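Local coordinates for protein rhamnosidase B (Bacillus sp., PDB 2OKX) that probably hydrolyses terminal alpha-L-rhamnose from alpha-L-rhamnosides, as an inverting glycoside hydrolase of family 78, at residues F565-S570 / L856-C861; S580-L585 / M803-Y808; C839-P844 / H862-A867. All blocks are in the same frame, centred on the assembly; numbering follows the deposited sequence.

Contact 1: residues F565-S570 / L856-C861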
loop_
_atom_site.group_PDB
_atom_site.type_symbol
_atom_site.label_atom_id
_atom_site.label_comp_id
_atom_site.label_asym_id
_atom_site.label_seq_id
_atom_site.Cartn_x
_atom_site.Cartn_y
_atom_site.Cartn_z
ATOM N N PHE A 565 -1.494 9.537 -2.150
ATOM C CA PHE A 565 -2.141 8.514 -2.959
ATOM C C PHE A 565 -1.336 7.267 -2.607
ATOM O O PHE A 565 -0.164 7.376 -2.239
ATOM C CB PHE A 565 -1.969 8.796 -4.457
ATOM C CG PHE A 565 -2.845 9.897 -4.978
ATOM C CD1 PHE A 565 -2.298 11.114 -5.368
ATOM C CD2 PHE A 565 -4.218 9.711 -5.092
ATOM C CE1 PHE A 565 -3.109 12.136 -5.868
ATOM C CE2 PHE A 565 -5.041 10.724 -5.590
ATOM C CZ PHE A 565 -4.482 11.940 -5.978
ATOM N N VAL A 566 -1.948 6.092 -2.691
ATOM C CA VAL A 566 -1.222 4.857 -2.417
ATOM C C VAL A 566 -1.599 3.851 -3.493
ATOM O O VAL A 566 -2.628 3.999 -4.156
ATOM C CB VAL A 566 -1.545 4.259 -1.013
ATOM C CG1 VAL A 566 -1.056 5.193 0.074
ATOM C CG2 VAL A 566 -3.035 4.005 -0.870
ATOM N N ASP A 567 -0.752 2.851 -3.691
ATOM C CA ASP A 567 -1.018 1.829 -4.694
ATOM C C ASP A 567 -2.246 1.013 -4.296
ATOM O O ASP A 567 -3.116 0.748 -5.124
ATOM C CB ASP A 567 0.209 0.916 -4.866
ATOM C CG ASP A 567 0.635 0.237 -3.566
ATOM O OD1 ASP A 567 0.477 0.848 -2.489
ATOM O OD2 ASP A 567 1.153 -0.902 -3.625
ATOM N N CYS A 568 -2.316 0.630 -3.024
ATOM C CA CYS A 568 -3.440 -0.150 -2.515
ATOM C C CYS A 568 -3.548 -0.021 -0.994
ATOM O O CYS A 568 -2.590 0.353 -0.322
ATOM C CB CYS A 568 -3.287 -1.627 -2.903
ATOM S SG CYS A 568 -1.775 -2.422 -2.293
ATOM N N PRO A 569 -4.728 -0.328 -0.435
ATOM C CA PRO A 569 -4.942 -0.237 1.013
ATOM C C PRO A 569 -4.575 -1.499 1.798
ATOM O O PRO A 569 -4.436 -1.457 3.022
ATOM C CB PRO A 569 -6.428 0.067 1.107
ATOM C CG PRO A 569 -6.981 -0.806 0.007
ATOM C CD PRO A 569 -6.003 -0.563 -1.139
ATOM N N SER A 570 -4.419 -2.617 1.097
ATOM C CA SER A 570 -4.104 -3.876 1.760
ATOM C C SER A 570 -2.614 -4.198 1.871
ATOM O O SER A 570 -2.004 -3.959 2.916
ATOM C CB SER A 570 -4.830 -5.033 1.061
ATOM O OG SER A 570 -4.482 -5.109 -0.311
ATOM N N LEU A 856 -6.895 -14.379 -9.526
ATOM C CA LEU A 856 -7.458 -13.396 -10.439
ATOM C C LEU A 856 -6.512 -12.202 -10.517
ATOM O O LEU A 856 -6.326 -11.605 -11.580
ATOM C CB LEU A 856 -8.839 -12.943 -9.939
ATOM C CG LEU A 856 -9.932 -14.017 -9.946
ATOM C CD1 LEU A 856 -11.163 -13.539 -9.172
ATOM C CD2 LEU A 856 -10.294 -14.351 -11.389
ATOM N N THR A 857 -5.906 -11.875 -9.378
ATOM C CA THR A 857 -4.996 -10.740 -9.257
ATOM C C THR A 857 -4.394 -10.805 -7.853
ATOM O O THR A 857 -4.875 -11.567 -7.011
ATOM C CB THR A 857 -5.782 -9.410 -9.401
ATOM O OG1 THR A 857 -4.899 -8.290 -9.248
ATOM C CG2 THR A 857 -6.875 -9.332 -8.341
ATOM N N ARG A 858 -3.344 -10.031 -7.595
ATOM C CA ARG A 858 -2.762 -10.022 -6.251
ATOM C C ARG A 858 -3.662 -9.102 -5.431
ATOM O O ARG A 858 -4.486 -9.557 -4.636
ATOM C CB ARG A 858 -1.333 -9.466 -6.262
ATOM C CG ARG A 858 -0.735 -9.375 -4.852
ATOM C CD ARG A 858 0.567 -8.583 -4.792
ATOM N NE ARG A 858 0.410 -7.189 -5.208
ATOM C CZ ARG A 858 1.050 -6.168 -4.642
ATOM N NH1 ARG A 858 1.883 -6.383 -3.629
ATOM N NH2 ARG A 858 0.876 -4.931 -5.100
ATOM N N SER A 859 -3.502 -7.799 -5.644
ATOM C CA SER A 859 -4.314 -6.796 -4.968
ATOM C C SER A 859 -5.633 -6.621 -5.723
ATOM O O SER A 859 -5.648 -6.535 -6.956
ATOM C CB SER A 859 -3.575 -5.464 -4.935
ATOM O OG SER A 859 -4.466 -4.400 -4.651
ATOM N N HIS A 860 -6.738 -6.571 -4.985
ATOM C CA HIS A 860 -8.049 -6.402 -5.598
ATOM C C HIS A 860 -8.490 -4.945 -5.598
ATOM O O HIS A 860 -9.590 -4.626 -6.052
ATOM C CB HIS A 860 -9.089 -7.254 -4.862
ATOM C CG HIS A 860 -8.959 -8.720 -5.128
ATOM N ND1 HIS A 860 -9.902 -9.434 -5.837
ATOM C CD2 HIS A 860 -7.974 -9.598 -4.824
ATOM C CE1 HIS A 860 -9.500 -10.687 -5.959
ATOM N NE2 HIS A 860 -8.333 -10.813 -5.354
ATOM N N CYS A 861 -7.632 -4.062 -5.098
ATOM C CA CYS A 861 -7.962 -2.642 -5.026
ATOM C C CYS A 861 -6.736 -1.780 -5.336
ATOM O O CYS A 861 -5.962 -1.456 -4.440
ATOM C CB CYS A 861 -8.497 -2.313 -3.621
ATOM S SG CYS A 861 -9.052 -0.597 -3.370
HETATM O O HOH W 1 -5.387 -3.873 -2.260
#

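Contact 2: residues S580-L585 / M803-Y808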
loop_
_atom_site.group_PDB
_atom_site.type_symbol
_atom_site.label_atom_id
_atom_site.label_comp_id
_atom_site.label_asym_id
_atom_site.label_seq_id
_atom_site.Cartn_x
_atom_site.Cartn_y
_atom_site.Cartn_z
ATOM N N SER A 580 0.180 7.160 -9.038
ATOM C CA SER A 580 -0.404 8.462 -8.742
ATOM C C SER A 580 -0.805 9.322 -9.938
ATOM O O SER A 580 -1.702 10.149 -9.817
ATOM C CB SER A 580 0.534 9.267 -7.836
ATOM O OG SER A 580 1.629 9.788 -8.565
ATOM N N ARG A 581 -0.144 9.155 -11.077
ATOM C CA ARG A 581 -0.505 9.954 -12.247
ATOM C C ARG A 581 -1.947 9.653 -12.655
ATOM O O ARG A 581 -2.753 10.569 -12.835
ATOM C CB ARG A 581 0.442 9.673 -13.417
ATOM C CG ARG A 581 0.150 10.504 -14.670
ATOM C CD ARG A 581 -0.789 9.782 -15.633
ATOM N NE ARG A 581 -1.193 10.640 -16.748
ATOM C CZ ARG A 581 -1.806 10.205 -17.848
ATOM N NH1 ARG A 581 -2.136 11.057 -18.812
ATOM N NH2 ARG A 581 -2.085 8.917 -17.993
ATOM N N ASN A 582 -2.275 8.371 -12.785
ATOM C CA ASN A 582 -3.628 7.982 -13.161
ATOM C C ASN A 582 -4.601 8.280 -12.029
ATOM O O ASN A 582 -5.705 8.770 -12.259
ATOM C CB ASN A 582 -3.689 6.492 -13.505
ATOM C CG ASN A 582 -3.001 6.163 -14.819
ATOM O OD1 ASN A 582 -2.485 7.043 -15.509
ATOM N ND2 ASN A 582 -2.997 4.885 -15.171
ATOM N N GLU A 583 -4.187 7.985 -10.801
ATOM C CA GLU A 583 -5.039 8.221 -9.649
ATOM C C GLU A 583 -5.422 9.694 -9.520
ATOM O O GLU A 583 -6.543 10.009 -9.139
ATOM C CB GLU A 583 -4.349 7.733 -8.371
ATOM C CG GLU A 583 -4.048 6.238 -8.379
ATOM C CD GLU A 583 -3.256 5.793 -7.157
ATOM O OE1 GLU A 583 -2.178 6.368 -6.909
ATOM O OE2 GLU A 583 -3.707 4.865 -6.451
ATOM N N ALA A 584 -4.499 10.592 -9.853
ATOM C CA ALA A 584 -4.787 12.022 -9.757
ATOM C C ALA A 584 -5.878 12.414 -10.748
ATOM O O ALA A 584 -6.808 13.138 -10.403
ATOM C CB ALA A 584 -3.512 12.846 -10.021
ATOM N N LEU A 585 -5.755 11.946 -11.986
ATOM C CA LEU A 585 -6.746 12.265 -13.012
ATOM C C LEU A 585 -8.136 11.748 -12.653
ATOM O O LEU A 585 -9.132 12.451 -12.838
ATOM C CB LEU A 585 -6.322 11.688 -14.362
ATOM C CG LEU A 585 -5.074 12.312 -14.995
ATOM C CD1 LEU A 585 -4.705 11.540 -16.247
ATOM C CD2 LEU A 585 -5.335 13.775 -15.322
ATOM N N MET A 803 -2.312 -0.385 -17.587
ATOM C CA MET A 803 -1.925 -0.233 -18.981
ATOM C C MET A 803 -3.167 0.102 -19.806
ATOM O O MET A 803 -3.084 0.834 -20.790
ATOM C CB MET A 803 -1.276 -1.527 -19.480
ATOM C CG MET A 803 -0.705 -1.461 -20.892
ATOM S SD MET A 803 0.579 -0.201 -21.122
ATOM C CE MET A 803 -0.040 0.607 -22.616
ATOM N N SER A 804 -4.319 -0.429 -19.399
ATOM C CA SER A 804 -5.569 -0.149 -20.104
ATOM C C SER A 804 -5.819 1.358 -20.155
ATOM O O SER A 804 -6.361 1.872 -21.131
ATOM C CB SER A 804 -6.756 -0.830 -19.409
ATOM O OG SER A 804 -6.771 -2.230 -19.641
ATOM N N PHE A 805 -5.419 2.063 -19.100
ATOM C CA PHE A 805 -5.615 3.511 -19.030
ATOM C C PHE A 805 -4.935 4.194 -20.212
ATOM O O PHE A 805 -5.535 5.037 -20.886
ATOM C CB PHE A 805 -5.045 4.063 -17.718
ATOM C CG PHE A 805 -5.483 5.472 -17.405
ATOM C CD1 PHE A 805 -5.092 6.538 -18.209
ATOM C CD2 PHE A 805 -6.278 5.730 -16.291
ATOM C CE1 PHE A 805 -5.484 7.846 -17.910
ATOM C CE2 PHE A 805 -6.677 7.029 -15.979
ATOM C CZ PHE A 805 -6.279 8.092 -16.790
ATOM N N PHE A 806 -3.680 3.835 -20.453
ATOM C CA PHE A 806 -2.926 4.412 -21.557
ATOM C C PHE A 806 -3.565 4.000 -22.880
ATOM O O PHE A 806 -3.616 4.784 -23.827
ATOM C CB PHE A 806 -1.464 3.952 -21.487
ATOM C CG PHE A 806 -0.738 4.439 -20.261
ATOM C CD1 PHE A 806 -0.522 5.798 -20.059
ATOM C CD2 PHE A 806 -0.287 3.541 -19.297
ATOM C CE1 PHE A 806 0.133 6.259 -18.912
ATOM C CE2 PHE A 806 0.369 3.991 -18.147
ATOM C CZ PHE A 806 0.578 5.350 -17.954
ATOM N N TYR A 807 -4.071 2.774 -22.934
ATOM C CA TYR A 807 -4.723 2.268 -24.138
ATOM C C TYR A 807 -5.968 3.105 -24.455
ATOM O O TYR A 807 -6.233 3.430 -25.618
ATOM C CB TYR A 807 -5.097 0.796 -23.938
ATOM C CG TYR A 807 -5.862 0.163 -25.080
ATOM C CD1 TYR A 807 -5.420 0.278 -26.401
ATOM C CD2 TYR A 807 -7.018 -0.569 -24.835
ATOM C CE1 TYR A 807 -6.118 -0.328 -27.446
ATOM C CE2 TYR A 807 -7.718 -1.178 -25.867
ATOM C CZ TYR A 807 -7.263 -1.052 -27.169
ATOM O OH TYR A 807 -7.962 -1.664 -28.178
ATOM N N TYR A 808 -6.722 3.463 -23.420
ATOM C CA TYR A 808 -7.927 4.267 -23.612
ATOM C C TYR A 808 -7.566 5.680 -24.069
ATOM O O TYR A 808 -8.285 6.282 -24.868
ATOM C CB TYR A 808 -8.761 4.313 -22.325
ATOM C CG TYR A 808 -9.271 2.952 -21.868
ATOM C CD1 TYR A 808 -9.356 1.877 -22.754
ATOM C CD2 TYR A 808 -9.679 2.746 -20.547
ATOM C CE1 TYR A 808 -9.833 0.621 -22.334
ATOM C CE2 TYR A 808 -10.156 1.502 -20.120
ATOM C CZ TYR A 808 -10.230 0.447 -21.015
ATOM O OH TYR A 808 -10.704 -0.778 -20.594
#

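Contact 3: residues C839-P844 / H862-A867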
loop_
_atom_site.group_PDB
_atom_site.type_symbol
_atom_site.label_atom_id
_atom_site.label_comp_id
_atom_site.label_asym_id
_atom_site.label_seq_id
_atom_site.Cartn_x
_atom_site.Cartn_y
_atom_site.Cartn_z
ATOM N N CYS A 839 -11.325 -1.906 -8.170
ATOM C CA CYS A 839 -10.620 -2.324 -9.378
ATOM C C CYS A 839 -9.346 -3.116 -9.116
ATOM O O CYS A 839 -8.478 -2.692 -8.345
ATOM C CB CYS A 839 -10.289 -1.100 -10.230
ATOM S SG CYS A 839 -11.754 -0.130 -10.628
ATOM N N TRP A 840 -9.240 -4.254 -9.794
ATOM C CA TRP A 840 -8.100 -5.152 -9.653
ATOM C C TRP A 840 -6.782 -4.558 -10.107
ATOM O O TRP A 840 -6.728 -3.768 -11.046
ATOM C CB TRP A 840 -8.327 -6.442 -10.446
ATOM C CG TRP A 840 -9.506 -7.246 -10.014
ATOM C CD1 TRP A 840 -10.262 -7.072 -8.887
ATOM C CD2 TRP A 840 -10.061 -8.370 -10.701
ATOM N NE1 TRP A 840 -11.258 -8.022 -8.836
ATOM C CE2 TRP A 840 -11.156 -8.830 -9.937
ATOM C CE3 TRP A 840 -9.740 -9.033 -11.893
ATOM C CZ2 TRP A 840 -11.934 -9.925 -10.327
ATOM C CZ3 TRP A 840 -10.514 -10.121 -12.281
ATOM C CH2 TRP A 840 -11.599 -10.556 -11.497
ATOM N N GLU A 841 -5.714 -4.981 -9.442
ATOM C CA GLU A 841 -4.370 -4.533 -9.765
ATOM C C GLU A 841 -3.984 -5.031 -11.158
ATOM O O GLU A 841 -3.380 -4.306 -11.945
ATOM C CB GLU A 841 -3.391 -5.097 -8.733
ATOM C CG GLU A 841 -1.932 -4.760 -8.969
ATOM C CD GLU A 841 -1.016 -5.481 -7.985
ATOM O OE1 GLU A 841 0.180 -5.134 -7.914
ATOM O OE2 GLU A 841 -1.496 -6.401 -7.283
ATOM N N MET A 842 -4.332 -6.279 -11.450
ATOM C CA MET A 842 -3.996 -6.884 -12.733
ATOM C C MET A 842 -5.143 -7.721 -13.264
ATOM O O MET A 842 -6.128 -7.973 -12.558
ATOM C CB MET A 842 -2.770 -7.791 -12.581
ATOM C CG MET A 842 -1.538 -7.105 -12.018
ATOM S SD MET A 842 -0.274 -8.307 -11.530
ATOM C CE MET A 842 -1.053 -8.981 -10.051
ATOM N N TYR A 843 -5.004 -8.156 -14.514
ATOM C CA TYR A 843 -6.002 -8.999 -15.152
ATOM C C TYR A 843 -5.651 -10.458 -14.896
ATOM O O TYR A 843 -4.496 -10.788 -14.619
ATOM C CB TYR A 843 -6.036 -8.742 -16.661
ATOM C CG TYR A 843 -6.644 -7.414 -17.038
ATOM C CD1 TYR A 843 -6.013 -6.571 -17.953
ATOM C CD2 TYR A 843 -7.856 -7.001 -16.483
ATOM C CE1 TYR A 843 -6.574 -5.346 -18.307
ATOM C CE2 TYR A 843 -8.426 -5.781 -16.831
ATOM C CZ TYR A 843 -7.778 -4.958 -17.743
ATOM O OH TYR A 843 -8.336 -3.746 -18.082
ATOM N N PRO A 844 -6.649 -11.350 -14.968
ATOM C CA PRO A 844 -6.412 -12.778 -14.744
ATOM C C PRO A 844 -5.611 -13.379 -15.895
ATOM O O PRO A 844 -5.480 -12.768 -16.957
ATOM C CB PRO A 844 -7.824 -13.363 -14.694
ATOM C CG PRO A 844 -8.663 -12.222 -14.240
ATOM C CD PRO A 844 -8.091 -11.064 -15.021
ATOM N N HIS A 862 -6.570 -1.426 -6.609
ATOM C CA HIS A 862 -5.448 -0.600 -7.070
ATOM C C HIS A 862 -6.038 0.552 -7.873
ATOM O O HIS A 862 -6.535 0.347 -8.980
ATOM C CB HIS A 862 -4.512 -1.416 -7.977
ATOM C CG HIS A 862 -3.236 -1.834 -7.316
ATOM N ND1 HIS A 862 -1.995 -1.430 -7.765
ATOM C CD2 HIS A 862 -3.005 -2.632 -6.248
ATOM C CE1 HIS A 862 -1.057 -1.961 -7.002
ATOM N NE2 HIS A 862 -1.643 -2.696 -6.074
ATOM N N ALA A 863 -5.983 1.760 -7.321
ATOM C CA ALA A 863 -6.554 2.915 -8.004
ATOM C C ALA A 863 -5.887 3.224 -9.338
ATOM O O ALA A 863 -6.422 3.997 -10.128
ATOM C CB ALA A 863 -6.518 4.151 -7.095
ATOM N N TRP A 864 -4.725 2.635 -9.606
ATOM C CA TRP A 864 -4.086 2.904 -10.886
ATOM C C TRP A 864 -4.904 2.216 -11.986
ATOM O O TRP A 864 -4.691 2.444 -13.181
ATOM C CB TRP A 864 -2.611 2.445 -10.871
ATOM C CG TRP A 864 -2.322 0.975 -11.071
ATOM C CD1 TRP A 864 -3.207 -0.069 -11.027
ATOM C CD2 TRP A 864 -1.038 0.396 -11.349
ATOM N NE1 TRP A 864 -2.552 -1.260 -11.265
ATOM C CE2 TRP A 864 -1.221 -1.001 -11.465
ATOM C CE3 TRP A 864 0.250 0.927 -11.511
ATOM C CZ2 TRP A 864 -0.161 -1.878 -11.738
ATOM C CZ3 TRP A 864 1.306 0.057 -11.784
ATOM C CH2 TRP A 864 1.091 -1.333 -11.894
ATOM N N SER A 865 -5.879 1.415 -11.554
ATOM C CA SER A 865 -6.770 0.671 -12.446
ATOM C C SER A 865 -8.169 1.296 -12.552
ATOM O O SER A 865 -9.057 0.708 -13.171
ATOM C CB SER A 865 -6.946 -0.766 -11.936
ATOM O OG SER A 865 -5.731 -1.494 -11.948
ATOM N N ALA A 866 -8.370 2.473 -11.961
ATOM C CA ALA A 866 -9.693 3.110 -11.973
ATOM C C ALA A 866 -10.037 3.952 -13.207
ATOM O O ALA A 866 -10.853 4.875 -13.128
ATOM C CB ALA A 866 -9.865 3.960 -10.706
ATOM N N ALA A 867 -9.440 3.614 -14.344
ATOM C CA ALA A 867 -9.670 4.337 -15.597
ATOM C C ALA A 867 -11.100 4.810 -15.895
ATOM O O ALA A 867 -11.303 5.967 -16.270
ATOM C CB ALA A 867 -9.155 3.504 -16.773
#

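Contact 1: residues F565-S570 / L856-C861
Cys568 presses its CB to 3.1 Å from the carbonyl O of Cys861, the nearest approach of the two segments. Both are irregular loops of the (alpha/alpha)6 barrel that family 78 enzymes use as catalytic domain. One follows helix 544-559, the other helix 817-833, and they run roughly at right angles. Pro569 flanks the same carbonyl, with its CD 3.4 Å from Cys861 O. The sulfur of Cys861 lies against the proline ring, 3.8 Å from Pro569 CD. With SG anti to the backbone N (chi1 -177°), the cysteine side chain extends alongside that ring. A water bridges the loops. It lies 2.5 Å from Ser570 OG and also bonds Ser859 OG, and it donates weakly to Cys861 O. Ser859 OG further accepts from Cys861 N in an ST turn. The position of this hydroxyl is less certain, and with it both of its bonds.

Two opposite charges lie near each other. Asp567 OD2 comes to the edge of the Arg858 guanidinium, near its plane, but stays 4.3 Å from NH2, too far for a salt bridge. The arginine is held elsewhere, by salt bridges to Glu841 and Glu572. Asp567 OD1 accepts from Val574 N, and OD2 bonds a glycerol that probably comes from the crystallisation liquor. Such molecules often mark pockets, so a pocket beside Asp567 and Arg858 is possible. Further out, Thr857 OG1 donates to Ser859 O, 3.0 Å away, from above the carbonyl plane. The same threonine lays its CG2 over the centre of the His860 ring, 3.6 Å above the ring plane.

Contact 2: residues S580-L585 / M803-Y808
Asn582 and Phe805 stack flat on each other where helix 577-590 meets helix 801-813. The two helices belong to the (alpha/alpha)6 barrel. Their short segments cross at 61°, with the axes 11.2 Å apart.

The stack carries most of the contact. The amide of Asn582 lies over one face of the Phe805 ring, with CG 3.6 Å above the ring plane and displaced toward the rim. Amide and ring planes are 15° apart. Asn582 ND2 lies by the attached end of the ring, 3.4 Å from Phe805 CB and CG. Asn582 CB adds a CH-pi contact, 4.2 Å from the centroid of the Phe805 ring.

Apolar packing is smaller. Leu585 CD1 touches Phe805 CZ at 3.8 Å and also lies over a face of the Arg581 guanidinium. Phe871 meets the Phe805 ring edge-to-face.

The polar part belongs to Arg581. Its chain bends at chi2 (-92°), which brings the guanidinium round to the phenylalanines. Its NH2 lies 3.6 Å from both Phe805 CE1 and Phe806 CE1. NH2 also donates to Asn582 OD1 at 3.1 Å, approaching tilted from the carbonyl plane. NH1 forms salt bridges to Glu639 and Glu809. Phe632 packs on the Phe806 ring and on Arg581.

The helices thus meet largely through the amide stacked on Phe805, with Arg581 NH2 beside both phenylalanine rings. The bond from Arg581 is likely to fix the turn of the Asn582 amide and keep it flat on Phe805. The two glutamates probably offset the charge of the buried guanidinium.

Contact 3: residues C839-P844 / H862-A867
Ser865 OG donates to Trp840 O at 2.6 Å, the shortest bond between these two segments of one long loop in the barrel domain. It approaches tilted from the carbonyl plane. The carbonyls on either side are taken too. Cys839 O accepts from His862 N at 2.9 Å in a nearly straight bond. Glu841 O accepts from Trp864 NE1 at 3.2 Å, on a lone pair in the carbonyl plane, and this oxygen also lies in the plane of the indole.

Glu841 also lies along one face of the His862 ring. Its CG sits 3.4 Å from the ring centroid, almost on the normal. The chain is extended, with CG anti to the backbone N (chi1 178°), which carries the carboxylate on over the ring; their planes are 15° apart. Glu841 OE2 accepts from Ser859 N and OE1 pairs with Arg858. Without the imidazole, as with an alanine here, the Glu841 chain would probably lose this flat support and a gap would open beside its CB and CG. Cys839 CB packs on Ser865 CB at 3.8 Å.

Three successive carbonyls are engaged, which probably limits backbone movement here, while Ser859 and Arg858 are likely to direct the Glu841 carboxylate.

From the N terminus, segment 565-570 opens contact 1 in the loop before helix 577-590. That helix then supplies 580-585. The chain passes through many helices to 803-808, which closes contact 2. Contact 2 is therefore nested inside the loop of contact 1. Next comes 839-844, then 856-861, which closes contact 1, and at once 862-867, which closes contact 3. Contacts 1 and 3 cross; contacts 2 and 3 follow in series. The Arg858-Glu841 salt bridge joins contacts 1 and 3. Glu583, on the helix of contact 2, packs on Phe565 and Ala863 of the segments of contacts 1 and 3. Ser804 OG probably bonds Tyr843 OH, between contacts 2 and 3. Together they tie interhelix loops to helices 577-590 and 801-813.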